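Local coordinates for protein putative glycoside hydrolase (Bacteroides thetaiotaomicron VPI-5482, PDB 3HBZ) that is of unknown function but binds calcium and may play a role in carbohydrate metabolism, perhaps as a glycoside hydrolase, at residues Y133-V138 and G190-N195; M124-G129 and I310-S315; I33-G38 and L46-T51. All blocks are in the same frame, centred on the assembly; numbering follows the deposited sequence.

Interaction 1: residues Y133-V138 and G190-N195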
ATOM      1  N   TYR A 133       9.247  -8.270  -3.029  1.00 21.15           N
ATOM      2  CA  TYR A 133       9.951  -8.766  -4.216  1.00 23.35           C
ATOM      3  C   TYR A 133      11.479  -8.583  -4.176  1.00 22.79           C
ATOM      4  O   TYR A 133      12.244  -9.412  -4.702  1.00 23.92           O
ATOM      5  CB  TYR A 133       9.366  -8.157  -5.497  1.00 19.99           C
ATOM      6  CG  TYR A 133       9.790  -8.892  -6.784  1.00 20.84           C
ATOM      7  CD1 TYR A 133       9.288 -10.131  -7.079  1.00 20.79           C
ATOM      8  CD2 TYR A 133      10.645  -8.307  -7.699  1.00 22.49           C
ATOM      9  CE1 TYR A 133       9.682 -10.848  -8.255  1.00 24.70           C
ATOM     10  CE2 TYR A 133      11.008  -8.964  -8.897  1.00 21.24           C
ATOM     11  CZ  TYR A 133      10.542 -10.241  -9.159  1.00 24.10           C
ATOM     12  OH  TYR A 133      10.929 -10.906 -10.308  1.00 21.64           O
ATOM     13  N   ALA A 134      11.916  -7.483  -3.592  1.00 23.99           N
ATOM     14  CA  ALA A 134      13.340  -7.210  -3.425  1.00 22.19           C
ATOM     15  C   ALA A 134      14.044  -8.346  -2.695  1.00 23.32           C
ATOM     16  O   ALA A 134      15.217  -8.655  -2.975  1.00 26.10           O
ATOM     17  CB  ALA A 134      13.547  -5.864  -2.654  1.00 23.22           C
HETATM   18  N   MSE A 135      13.305  -9.004  -1.801  1.00 22.92           N
HETATM   19  CA  MSE A 135      13.841 -10.088  -0.992  1.00 24.93           C
HETATM   20  C   MSE A 135      14.077 -11.368  -1.784  1.00 25.49           C
HETATM   21  O   MSE A 135      14.786 -12.227  -1.296  1.00 26.98           O
HETATM   22  CB  MSE A 135      12.938 -10.385   0.227  1.00 22.28           C
HETATM   23  CG  MSE A 135      12.883  -9.245   1.211  1.00 25.34           C
HETATM   24 SE   MSE A 135      11.555  -9.630   2.607  0.75 23.65          SE
HETATM   25  CE  MSE A 135      12.337 -11.147   3.422  1.00 26.73           C
ATOM     26  N   THR A 136      13.555 -11.465  -3.013  1.00 24.99           N
ATOM     27  CA  THR A 136      13.779 -12.663  -3.868  1.00 23.06           C
ATOM     28  C   THR A 136      15.143 -12.632  -4.524  1.00 23.93           C
ATOM     29  O   THR A 136      15.579 -13.623  -5.115  1.00 23.97           O
ATOM     30  CB  THR A 136      12.766 -12.732  -5.018  1.00 24.99           C
ATOM     31  OG1 THR A 136      12.992 -11.630  -5.908  1.00 24.11           O
ATOM     32  CG2 THR A 136      11.290 -12.700  -4.478  1.00 22.20           C
ATOM     33  N   GLY A 137      15.774 -11.454  -4.512  1.00 25.00           N
ATOM     34  CA  GLY A 137      17.058 -11.260  -5.193  1.00 24.61           C
ATOM     35  C   GLY A 137      16.975 -11.090  -6.707  1.00 24.30           C
ATOM     36  O   GLY A 137      18.015 -10.966  -7.362  1.00 23.52           O
ATOM     37  N   VAL A 138      15.766 -11.122  -7.283  1.00 24.19           N
ATOM     38  CA  VAL A 138      15.634 -11.080  -8.755  1.00 22.51           C
ATOM     39  C   VAL A 138      15.814  -9.681  -9.411  1.00 23.98           C
ATOM     40  O   VAL A 138      16.507  -9.583 -10.378  1.00 21.07           O
ATOM     41  CB  VAL A 138      14.285 -11.659  -9.209  1.00 26.50           C
ATOM     42  CG1 VAL A 138      14.083 -11.473 -10.772  1.00 18.54           C
ATOM     43  CG2 VAL A 138      14.142 -13.164  -8.720  1.00 24.36           C
ATOM     44  N   GLY A 190       7.865  -7.357   7.324  1.00 31.45           N
ATOM     45  CA  GLY A 190       8.188  -8.415   8.286  1.00 32.37           C
ATOM     46  C   GLY A 190       7.375  -9.687   8.042  1.00 33.44           C
ATOM     47  O   GLY A 190       7.785 -10.745   8.449  1.00 31.52           O
ATOM     48  N   ASN A 191       6.240  -9.583   7.357  1.00 30.00           N
ATOM     49  CA  ASN A 191       5.470 -10.752   6.951  1.00 28.24           C
ATOM     50  C   ASN A 191       5.655 -11.214   5.488  1.00 25.31           C
ATOM     51  O   ASN A 191       4.989 -12.139   5.017  1.00 28.51           O
ATOM     52  CB  ASN A 191       3.993 -10.471   7.210  1.00 32.06           C
ATOM     53  CG  ASN A 191       3.565 -10.868   8.628  1.00 36.88           C
ATOM     54  OD1 ASN A 191       3.955 -11.913   9.141  1.00 44.39           O
ATOM     55  ND2 ASN A 191       2.723 -10.066   9.224  1.00 55.02           N
ATOM     56  N   ALA A 192       6.520 -10.527   4.744  1.00 26.02           N
ATOM     57  CA  ALA A 192       6.536 -10.655   3.300  1.00 23.20           C
ATOM     58  C   ALA A 192       6.731 -12.098   2.827  1.00 27.30           C
ATOM     59  O   ALA A 192       6.169 -12.516   1.830  1.00 29.90           O
ATOM     60  CB  ALA A 192       7.646  -9.777   2.697  1.00 22.33           C
HETATM   61  N   MSE A 193       7.542 -12.851   3.550  1.00 26.69           N
HETATM   62  CA  MSE A 193       7.857 -14.192   3.153  1.00 28.91           C
HETATM   63  C   MSE A 193       7.589 -15.198   4.262  1.00 34.61           C
HETATM   64  O   MSE A 193       8.209 -16.237   4.298  1.00 42.16           O
HETATM   65  CB  MSE A 193       9.327 -14.217   2.727  1.00 29.06           C
HETATM   66  CG  MSE A 193       9.517 -13.620   1.404  1.00 28.17           C
HETATM   67 SE   MSE A 193      11.258 -14.031   0.661  0.75 28.87          SE
HETATM   68  CE  MSE A 193      10.795 -14.203  -1.096  1.00 35.96           C
ATOM     69  N   SER A 194       6.720 -14.865   5.202  1.00 35.28           N
ATOM     70  CA  SER A 194       6.365 -15.787   6.301  1.00 31.86           C
ATOM     71  C   SER A 194       4.865 -15.893   6.322  1.00 31.57           C
ATOM     72  O   SER A 194       4.364 -16.962   6.378  1.00 32.13           O
ATOM     73  CB  SER A 194       6.907 -15.276   7.640  1.00 31.60           C
ATOM     74  OG  SER A 194       6.547 -13.930   7.797  1.00 41.88           O
ATOM     75  N   ASN A 195       4.147 -14.763   6.186  1.00 31.83           N
ATOM     76  CA  ASN A 195       2.674 -14.746   6.063  1.00 29.46           C
ATOM     77  C   ASN A 195       2.258 -13.671   5.022  1.00 26.44           C
ATOM     78  O   ASN A 195       1.778 -12.610   5.398  1.00 28.87           O
ATOM     79  CB  ASN A 195       2.030 -14.378   7.414  1.00 30.68           C
ATOM     80  CG  ASN A 195       2.097 -15.501   8.444  1.00 41.59           C
ATOM     81  OD1 ASN A 195       1.307 -16.424   8.393  1.00 54.57           O
ATOM     82  ND2 ASN A 195       3.000 -15.384   9.410  1.00 33.43           N
TER
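Thr136, whose methyl group meets Met193 across the contact, sets its hydroxyl OG1 over the centre of one face of the Tyr133 ring, 4.0 Å above the plane; around that ring also lie Pro139 and Pro146, and its OH is hydrogen-bonded to the backbone of Ser165. The chain leaving helix 130-134 makes a type I turn from Ala134 to Gly137 and an ST turn at Thr136. The threonine OG1 gives its proton to Tyr133 O at 2.6 Å, in the carbonyl plane, and takes a nearly straight bond (165°) from Val138 N. With chi1 at 66°, OG1 sits between the backbone N and the carbonyl carbon, facing Tyr133 O, while CG2 is left for the neighbouring loop. That loop, between strand 185-187 and helix 196-199, replies with two apolar side chains. Met135 and Met193, both selenomethionine, slide past each other in opposite directions: the Met193 selenium rests against Met135 CB at 4.0 Å and also against Met135 CE. The Met135 SE reaches on to Ala192 CB, 3.9 Å away. Purely apolar and partly open to solvent, the contact joins this turn to a loop away from the metal sites. The Met193 chain bends at its last torsion, chi3 144°, and its CE ends 3.7 Å from Thr136 CG2.

Interaction 2: residues M124-G129 and I310-S315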
HETATM    1  N   MSE A 124      -0.478  11.163   0.314  1.00 27.57           N
HETATM    2  CA  MSE A 124      -0.659   9.694   0.378  1.00 28.94           C
HETATM    3  C   MSE A 124       0.422   8.961  -0.419  1.00 29.73           C
HETATM    4  O   MSE A 124       0.796   9.396  -1.525  1.00 30.36           O
HETATM    5  CB  MSE A 124      -2.033   9.277  -0.167  1.00 24.52           C
HETATM    6  CG  MSE A 124      -2.421   7.848   0.251  1.00 33.38           C
HETATM    7 SE   MSE A 124      -4.088   7.336  -0.506  0.75 28.77          SE
HETATM    8  CE  MSE A 124      -3.471   6.852  -2.303  1.00 35.91           C
ATOM      9  N   GLU A 125       0.916   7.866   0.154  1.00 29.41           N
ATOM     10  CA  GLU A 125       1.757   6.910  -0.509  1.00 29.92           C
ATOM     11  C   GLU A 125       0.994   5.605  -0.756  1.00 30.95           C
ATOM     12  O   GLU A 125       0.519   4.949   0.182  1.00 25.59           O
ATOM     13  CB  GLU A 125       3.005   6.617   0.308  1.00 33.15           C
ATOM     14  CG  GLU A 125       3.729   7.878   0.751  1.00 37.40           C
ATOM     15  CD  GLU A 125       5.176   7.659   1.207  1.00 34.55           C
ATOM     16  OE1 GLU A 125       5.692   6.500   1.135  1.00 32.16           O
ATOM     17  OE2 GLU A 125       5.794   8.693   1.607  1.00 36.62           O
ATOM     18  N   TRP A 126       0.839   5.245  -2.024  1.00 27.12           N
ATOM     19  CA  TRP A 126       0.304   3.923  -2.369  1.00 25.88           C
ATOM     20  C   TRP A 126       1.314   2.879  -1.919  1.00 29.06           C
ATOM     21  O   TRP A 126       2.516   3.147  -1.826  1.00 25.89           O
ATOM     22  CB  TRP A 126       0.102   3.767  -3.867  1.00 25.00           C
ATOM     23  CG  TRP A 126      -1.035   4.565  -4.451  1.00 22.23           C
ATOM     24  CD1 TRP A 126      -0.997   5.851  -4.873  1.00 28.32           C
ATOM     25  CD2 TRP A 126      -2.377   4.097  -4.690  1.00 22.32           C
ATOM     26  NE1 TRP A 126      -2.258   6.230  -5.342  1.00 26.25           N
ATOM     27  CE2 TRP A 126      -3.102   5.154  -5.260  1.00 25.01           C
ATOM     28  CE3 TRP A 126      -3.017   2.870  -4.501  1.00 26.32           C
ATOM     29  CZ2 TRP A 126      -4.441   5.035  -5.608  1.00 28.15           C
ATOM     30  CZ3 TRP A 126      -4.332   2.732  -4.877  1.00 27.84           C
ATOM     31  CH2 TRP A 126      -5.040   3.803  -5.422  1.00 29.34           C
ATOM     32  N   ALA A 127       0.816   1.691  -1.635  1.00 27.04           N
ATOM     33  CA  ALA A 127       1.670   0.558  -1.254  1.00 27.11           C
ATOM     34  C   ALA A 127       1.631  -0.495  -2.360  1.00 24.77           C
ATOM     35  O   ALA A 127       0.666  -0.542  -3.146  1.00 26.49           O
ATOM     36  CB  ALA A 127       1.159  -0.049   0.064  1.00 23.50           C
ATOM     37  N   SER A 128       2.662  -1.352  -2.389  1.00 21.73           N
ATOM     38  CA  SER A 128       2.697  -2.569  -3.223  1.00 23.11           C
ATOM     39  C   SER A 128       3.540  -3.597  -2.534  1.00 25.86           C
ATOM     40  O   SER A 128       4.118  -3.318  -1.470  1.00 25.91           O
ATOM     41  CB  SER A 128       3.347  -2.320  -4.593  1.00 26.93           C
ATOM     42  OG  SER A 128       4.744  -2.055  -4.473  1.00 22.79           O
ATOM     43  N   GLY A 129       3.647  -4.779  -3.148  1.00 24.36           N
ATOM     44  CA  GLY A 129       4.573  -5.780  -2.652  1.00 27.33           C
ATOM     45  C   GLY A 129       6.035  -5.630  -3.059  1.00 25.06           C
ATOM     46  O   GLY A 129       6.812  -6.573  -2.872  1.00 26.10           O
ATOM     47  N   ILE A 310      -8.542   0.554  -1.990  1.00 23.17           N
ATOM     48  CA  ILE A 310      -8.637   0.309  -3.423  1.00 23.52           C
ATOM     49  C   ILE A 310      -7.465  -0.605  -3.735  1.00 24.09           C
ATOM     50  O   ILE A 310      -6.333  -0.371  -3.252  1.00 25.29           O
ATOM     51  CB  ILE A 310      -8.519   1.602  -4.247  1.00 24.21           C
ATOM     52  CG1 ILE A 310      -9.719   2.527  -4.012  1.00 21.99           C
ATOM     53  CG2 ILE A 310      -8.348   1.307  -5.789  1.00 25.50           C
ATOM     54  CD1 ILE A 310      -9.455   3.972  -4.441  1.00 22.96           C
ATOM     55  N   VAL A 311      -7.733  -1.638  -4.516  1.00 24.29           N
ATOM     56  CA  VAL A 311      -6.727  -2.634  -4.866  1.00 24.69           C
ATOM     57  C   VAL A 311      -6.781  -2.985  -6.355  1.00 24.48           C
ATOM     58  O   VAL A 311      -7.893  -3.228  -6.917  1.00 25.70           O
ATOM     59  CB  VAL A 311      -6.962  -3.944  -4.087  1.00 28.79           C
ATOM     60  CG1 VAL A 311      -5.820  -4.924  -4.413  1.00 24.68           C
ATOM     61  CG2 VAL A 311      -7.095  -3.681  -2.574  1.00 24.18           C
ATOM     62  N   PHE A 312      -5.595  -2.984  -6.971  1.00 25.69           N
ATOM     63  CA  PHE A 312      -5.347  -3.437  -8.333  1.00 25.33           C
ATOM     64  C   PHE A 312      -4.347  -4.579  -8.305  1.00 23.49           C
ATOM     65  O   PHE A 312      -3.363  -4.517  -7.563  1.00 26.16           O
ATOM     66  CB  PHE A 312      -4.743  -2.343  -9.184  1.00 25.19           C
ATOM     67  CG  PHE A 312      -5.484  -1.036  -9.126  1.00 25.70           C
ATOM     68  CD1 PHE A 312      -6.609  -0.855  -9.899  1.00 26.37           C
ATOM     69  CD2 PHE A 312      -5.023  -0.005  -8.348  1.00 29.10           C
ATOM     70  CE1 PHE A 312      -7.309   0.329  -9.864  1.00 26.52           C
ATOM     71  CE2 PHE A 312      -5.710   1.221  -8.305  1.00 28.48           C
ATOM     72  CZ  PHE A 312      -6.841   1.376  -9.059  1.00 27.39           C
ATOM     73  N   THR A 313      -4.592  -5.605  -9.104  1.00 24.01           N
ATOM     74  CA  THR A 313      -3.612  -6.694  -9.276  1.00 24.07           C
ATOM     75  C   THR A 313      -3.670  -7.308 -10.688  1.00 21.93           C
ATOM     76  O   THR A 313      -4.748  -7.490 -11.270  1.00 25.25           O
ATOM     77  CB  THR A 313      -3.744  -7.776  -8.207  1.00 24.20           C
ATOM     78  OG1 THR A 313      -2.751  -8.786  -8.474  1.00 26.22           O
ATOM     79  CG2 THR A 313      -5.144  -8.452  -8.246  1.00 25.38           C
ATOM     80  N   SER A 314      -2.506  -7.656 -11.216  1.00 22.75           N
ATOM     81  CA  SER A 314      -2.368  -8.230 -12.541  1.00 24.18           C
ATOM     82  C   SER A 314      -2.799  -9.708 -12.589  1.00 24.33           C
ATOM     83  O   SER A 314      -2.955 -10.259 -13.659  1.00 24.84           O
ATOM     84  CB  SER A 314      -0.930  -8.060 -13.036  1.00 25.06           C
ATOM     85  OG  SER A 314       0.019  -8.706 -12.186  1.00 24.03           O
ATOM     86  N   SER A 315      -2.952 -10.349 -11.432  1.00 22.46           N
ATOM     87  CA  SER A 315      -3.320 -11.777 -11.358  1.00 20.22           C
ATOM     88  C   SER A 315      -4.298 -11.992 -10.189  1.00 23.72           C
ATOM     89  O   SER A 315      -3.942 -11.888  -9.026  1.00 21.77           O
ATOM     90  CB  SER A 315      -2.089 -12.650 -11.160  1.00 26.97           C
ATOM     91  OG  SER A 315      -1.312 -12.745 -12.340  1.00 22.24           O
TER
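Ile310 opens the contact with both backbone and side chain: its O lies 4.0 Å from Trp126 CZ3, at the indole edge and near the ring plane, and its CG2 touches CH2 of the same ring at 4.2 Å. Chi1 of -67° puts CG1 beside the backbone N and leaves CG2 anti to it, where CG2 meets CH2. Val311, next along strand 306-313, points the other way, toward Tyr242 on the adjoining strand 240-247. Phe312 returns to the near side: its CB starts off to one side, but the ring swings in until CE2 lies 3.9 Å from Trp126 CH2. The indole carbon comes to the edge of the phenyl ring, near its plane. From Thr313 onward the chain leaves the tryptophan, and Ser315 N makes a weak hydrogen bond to Thr313 OG1. The whole is consistent with the interior of a galactose-binding-like beta sandwich, to whose clan the family belongs, with the Trp126 indole packed against strand 306-313. On one indole face sits Met124 CE, 3.3 Å above the plane and toward the rim. At the polar end, NE1 is hydrogen-bonded to Glu116 OE2. Because Glu116 is a sodium ligand, a tryptophan held in a largely apolar setting probably helps to orient a metal-binding carboxylate.

Interaction 3: residues I33-G38 and L46-T51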
ATOM      1  N   ILE A  33       8.547   7.418   7.985  1.00 26.00           N
ATOM      2  CA  ILE A  33       7.339   7.290   8.806  1.00 27.25           C
ATOM      3  C   ILE A  33       6.267   8.256   8.285  1.00 27.16           C
ATOM      4  O   ILE A  33       6.575   9.404   8.021  1.00 29.34           O
ATOM      5  CB  ILE A  33       7.613   7.612  10.244  1.00 24.24           C
ATOM      6  CG1 ILE A  33       8.818   6.791  10.745  1.00 28.73           C
ATOM      7  CG2 ILE A  33       6.323   7.331  11.111  1.00 25.33           C
ATOM      8  CD1 ILE A  33       9.079   6.822  12.216  1.00 24.82           C
ATOM      9  N   ASN A  34       5.035   7.761   8.095  1.00 26.82           N
ATOM     10  CA  ASN A  34       3.866   8.588   7.778  1.00 27.11           C
ATOM     11  C   ASN A  34       2.917   8.495   8.968  1.00 27.33           C
ATOM     12  O   ASN A  34       2.481   7.403   9.351  1.00 24.43           O
ATOM     13  CB  ASN A  34       3.152   8.139   6.480  1.00 29.11           C
ATOM     14  CG  ASN A  34       3.861   8.639   5.182  1.00 29.96           C
ATOM     15  OD1 ASN A  34       4.970   8.253   4.895  1.00 41.16           O
ATOM     16  ND2 ASN A  34       3.212   9.513   4.446  1.00 41.11           N
ATOM     17  N   ILE A  35       2.640   9.644   9.558  1.00 23.82           N
ATOM     18  CA  ILE A  35       1.783   9.792  10.725  1.00 25.92           C
ATOM     19  C   ILE A  35       0.479  10.437  10.227  1.00 26.82           C
ATOM     20  O   ILE A  35       0.521  11.392   9.476  1.00 25.06           O
ATOM     21  CB  ILE A  35       2.442  10.757  11.733  1.00 27.07           C
ATOM     22  CG1 ILE A  35       3.784  10.158  12.219  1.00 29.60           C
ATOM     23  CG2 ILE A  35       1.502  11.040  12.926  1.00 25.32           C
ATOM     24  CD1 ILE A  35       4.679  11.090  13.053  1.00 24.04           C
ATOM     25  N   PHE A  36      -0.668   9.902  10.618  1.00 27.80           N
ATOM     26  CA  PHE A  36      -1.961  10.417  10.152  1.00 27.77           C
ATOM     27  C   PHE A  36      -2.777  11.059  11.287  1.00 25.99           C
ATOM     28  O   PHE A  36      -3.053  10.419  12.313  1.00 22.37           O
ATOM     29  CB  PHE A  36      -2.803   9.290   9.511  1.00 29.51           C
ATOM     30  CG  PHE A  36      -2.158   8.655   8.291  1.00 26.31           C
ATOM     31  CD1 PHE A  36      -1.163   7.700   8.446  1.00 34.02           C
ATOM     32  CD2 PHE A  36      -2.543   9.011   7.018  1.00 28.55           C
ATOM     33  CE1 PHE A  36      -0.596   7.103   7.359  1.00 30.67           C
ATOM     34  CE2 PHE A  36      -1.960   8.399   5.901  1.00 29.08           C
ATOM     35  CZ  PHE A  36      -0.969   7.481   6.082  1.00 30.25           C
ATOM     36  N   VAL A  37      -3.194  12.311  11.076  1.00 25.12           N
ATOM     37  CA  VAL A  37      -4.015  13.024  12.047  1.00 25.49           C
ATOM     38  C   VAL A  37      -5.277  13.567  11.368  1.00 24.30           C
ATOM     39  O   VAL A  37      -5.351  13.650  10.145  1.00 25.26           O
ATOM     40  CB  VAL A  37      -3.201  14.162  12.711  1.00 25.40           C
ATOM     41  CG1 VAL A  37      -1.955  13.589  13.318  1.00 26.60           C
ATOM     42  CG2 VAL A  37      -2.849  15.267  11.698  1.00 24.10           C
ATOM     43  N   GLY A  38      -6.280  13.916  12.160  1.00 25.37           N
ATOM     44  CA  GLY A  38      -7.527  14.433  11.610  1.00 27.17           C
ATOM     45  C   GLY A  38      -7.350  15.787  10.935  1.00 29.56           C
ATOM     46  O   GLY A  38      -6.593  16.639  11.417  1.00 27.47           O
ATOM     47  N   LEU A  46       4.191  19.589  16.461  1.00 28.74           N
ATOM     48  CA  LEU A  46       4.000  18.226  16.945  1.00 26.54           C
ATOM     49  C   LEU A  46       5.323  17.663  17.443  1.00 27.72           C
ATOM     50  O   LEU A  46       6.402  18.020  16.947  1.00 27.20           O
ATOM     51  CB  LEU A  46       3.447  17.362  15.822  1.00 25.40           C
ATOM     52  CG  LEU A  46       2.098  17.779  15.248  1.00 28.93           C
ATOM     53  CD1 LEU A  46       1.788  16.982  13.963  1.00 26.16           C
ATOM     54  CD2 LEU A  46       0.989  17.603  16.292  1.00 25.49           C
ATOM     55  N   ALA A  47       5.236  16.757  18.412  1.00 27.69           N
ATOM     56  CA  ALA A  47       6.407  16.272  19.120  1.00 23.94           C
ATOM     57  C   ALA A  47       6.365  14.739  19.164  1.00 26.23           C
ATOM     58  O   ALA A  47       6.144  14.142  20.219  1.00 24.59           O
ATOM     59  CB  ALA A  47       6.449  16.896  20.574  1.00 21.85           C
ATOM     60  N   PRO A  48       6.564  14.101  18.008  1.00 26.08           N
ATOM     61  CA  PRO A  48       6.585  12.640  17.947  1.00 25.77           C
ATOM     62  C   PRO A  48       7.564  12.012  18.956  1.00 25.32           C
ATOM     63  O   PRO A  48       8.701  12.512  19.153  1.00 24.04           O
ATOM     64  CB  PRO A  48       7.021  12.342  16.499  1.00 28.43           C
ATOM     65  CG  PRO A  48       6.985  13.655  15.747  1.00 27.53           C
ATOM     66  CD  PRO A  48       6.953  14.745  16.735  1.00 29.79           C
ATOM     67  N   GLU A  49       7.120  10.941  19.604  1.00 24.23           N
ATOM     68  CA  GLU A  49       7.985  10.132  20.478  1.00 27.78           C
ATOM     69  C   GLU A  49       8.183   8.739  19.901  1.00 28.72           C
ATOM     70  O   GLU A  49       7.242   8.146  19.359  1.00 27.75           O
ATOM     71  CB  GLU A  49       7.413  10.024  21.884  1.00 27.79           C
ATOM     72  CG  GLU A  49       7.507  11.314  22.594  1.00 42.08           C
ATOM     73  CD  GLU A  49       6.894  11.267  23.960  1.00 47.48           C
ATOM     74  OE1 GLU A  49       6.511  10.155  24.402  1.00 38.40           O
ATOM     75  OE2 GLU A  49       6.784  12.359  24.551  1.00 44.83           O
ATOM     76  N   PHE A  50       9.415   8.244  19.988  1.00 27.08           N
ATOM     77  CA  PHE A  50       9.793   7.016  19.315  1.00 25.79           C
ATOM     78  C   PHE A  50      10.258   5.972  20.338  1.00 27.87           C
ATOM     79  O   PHE A  50      10.696   6.307  21.459  1.00 25.33           O
ATOM     80  CB  PHE A  50      10.919   7.264  18.295  1.00 26.75           C
ATOM     81  CG  PHE A  50      10.657   8.418  17.374  1.00 24.16           C
ATOM     82  CD1 PHE A  50       9.783   8.281  16.300  1.00 29.39           C
ATOM     83  CD2 PHE A  50      11.194   9.677  17.635  1.00 29.93           C
ATOM     84  CE1 PHE A  50       9.494   9.366  15.460  1.00 24.57           C
ATOM     85  CE2 PHE A  50      10.933  10.756  16.781  1.00 31.04           C
ATOM     86  CZ  PHE A  50      10.090  10.595  15.685  1.00 29.04           C
ATOM     87  N   THR A  51      10.159   4.709  19.949  1.00 26.81           N
ATOM     88  CA  THR A  51      10.980   3.696  20.550  1.00 24.79           C
ATOM     89  C   THR A  51      12.056   3.350  19.528  1.00 26.48           C
ATOM     90  O   THR A  51      11.843   3.506  18.310  1.00 23.91           O
ATOM     91  CB  THR A  51      10.189   2.464  20.996  1.00 25.62           C
ATOM     92  OG1 THR A  51       9.545   1.883  19.853  1.00 25.50           O
ATOM     93  CG2 THR A  51       9.147   2.833  22.101  1.00 22.69           C
TER
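Ile33 and Phe50 make the closest approach between these two segments, the delta methyl CD1 of the isoleucine lying 4.1 Å from CE1 of the ring. Ile33 holds CG1 anti to its carbonyl carbon (chi1 -52°), and a nearly straight second torsion, -170°, carries CD1 outward toward the other segment. The two side chains cross at a slant, and the methyl meets the ring neither squarely on a face nor at an edge. Phe50 gets there by its far end: the CB leaves the strand to one side, and the end of the ring comes nearer to 33-38. One of its faces is backed by its own chain, with Pro48 C 4.2 Å above the plane and toward the rim, and the rings of Phe50 and Tyr74 meet edge-to-face. Ile12 touches both Ile33 and Phe50, so a third apolar side chain joins the cluster. Two layers of strand are being joined here in the manner of a beta sandwich: strand 32-36 belongs to a mixed five-stranded sheet and pairs with strand 84-92, whereas strand 49-52 pairs with strand 12-16 in a separate two-stranded sheet. Further along, the fit slackens. Ile35 CD1 comes to 4.4 Å from Pro48 CB, with Pro48 CG at the same distance from Ile35 CD1. Beyond it Val37 and Leu46 face each other without touching, 5.1 Å between Val37 CG1 and Leu46 CD1, although both are buried. The side nearer solvent is that of Phe50, which is partly exposed, and of the exposed Thr51, whose OG1 is hydrogen-bonded to Ser14 OG in strand 12-16.

In the fold
From the N terminus, interaction 3 closes first, with seven residues between its segments, joining two sheets. Much further on, 124-129 opens interaction 2, which ties the end region of strand 121-125 to strand 306-313. Its second segment arrives 180 residues later, so its loop spans much of the putative carbohydrate metabolism domain, within which all four segments of interactions 1 and 2 lie. Interaction 1 nests wholly inside that loop, joining the turn after helix 130-134 to the loop before helix 196-199, with 51 residues between its segments. Interaction 3 stands in series with both. Even so, Glu125 packs against Asn34, so interactions 2 and 3 touch, whereas interaction 1 remains about 15 Å from interaction 3 at the nearest atoms.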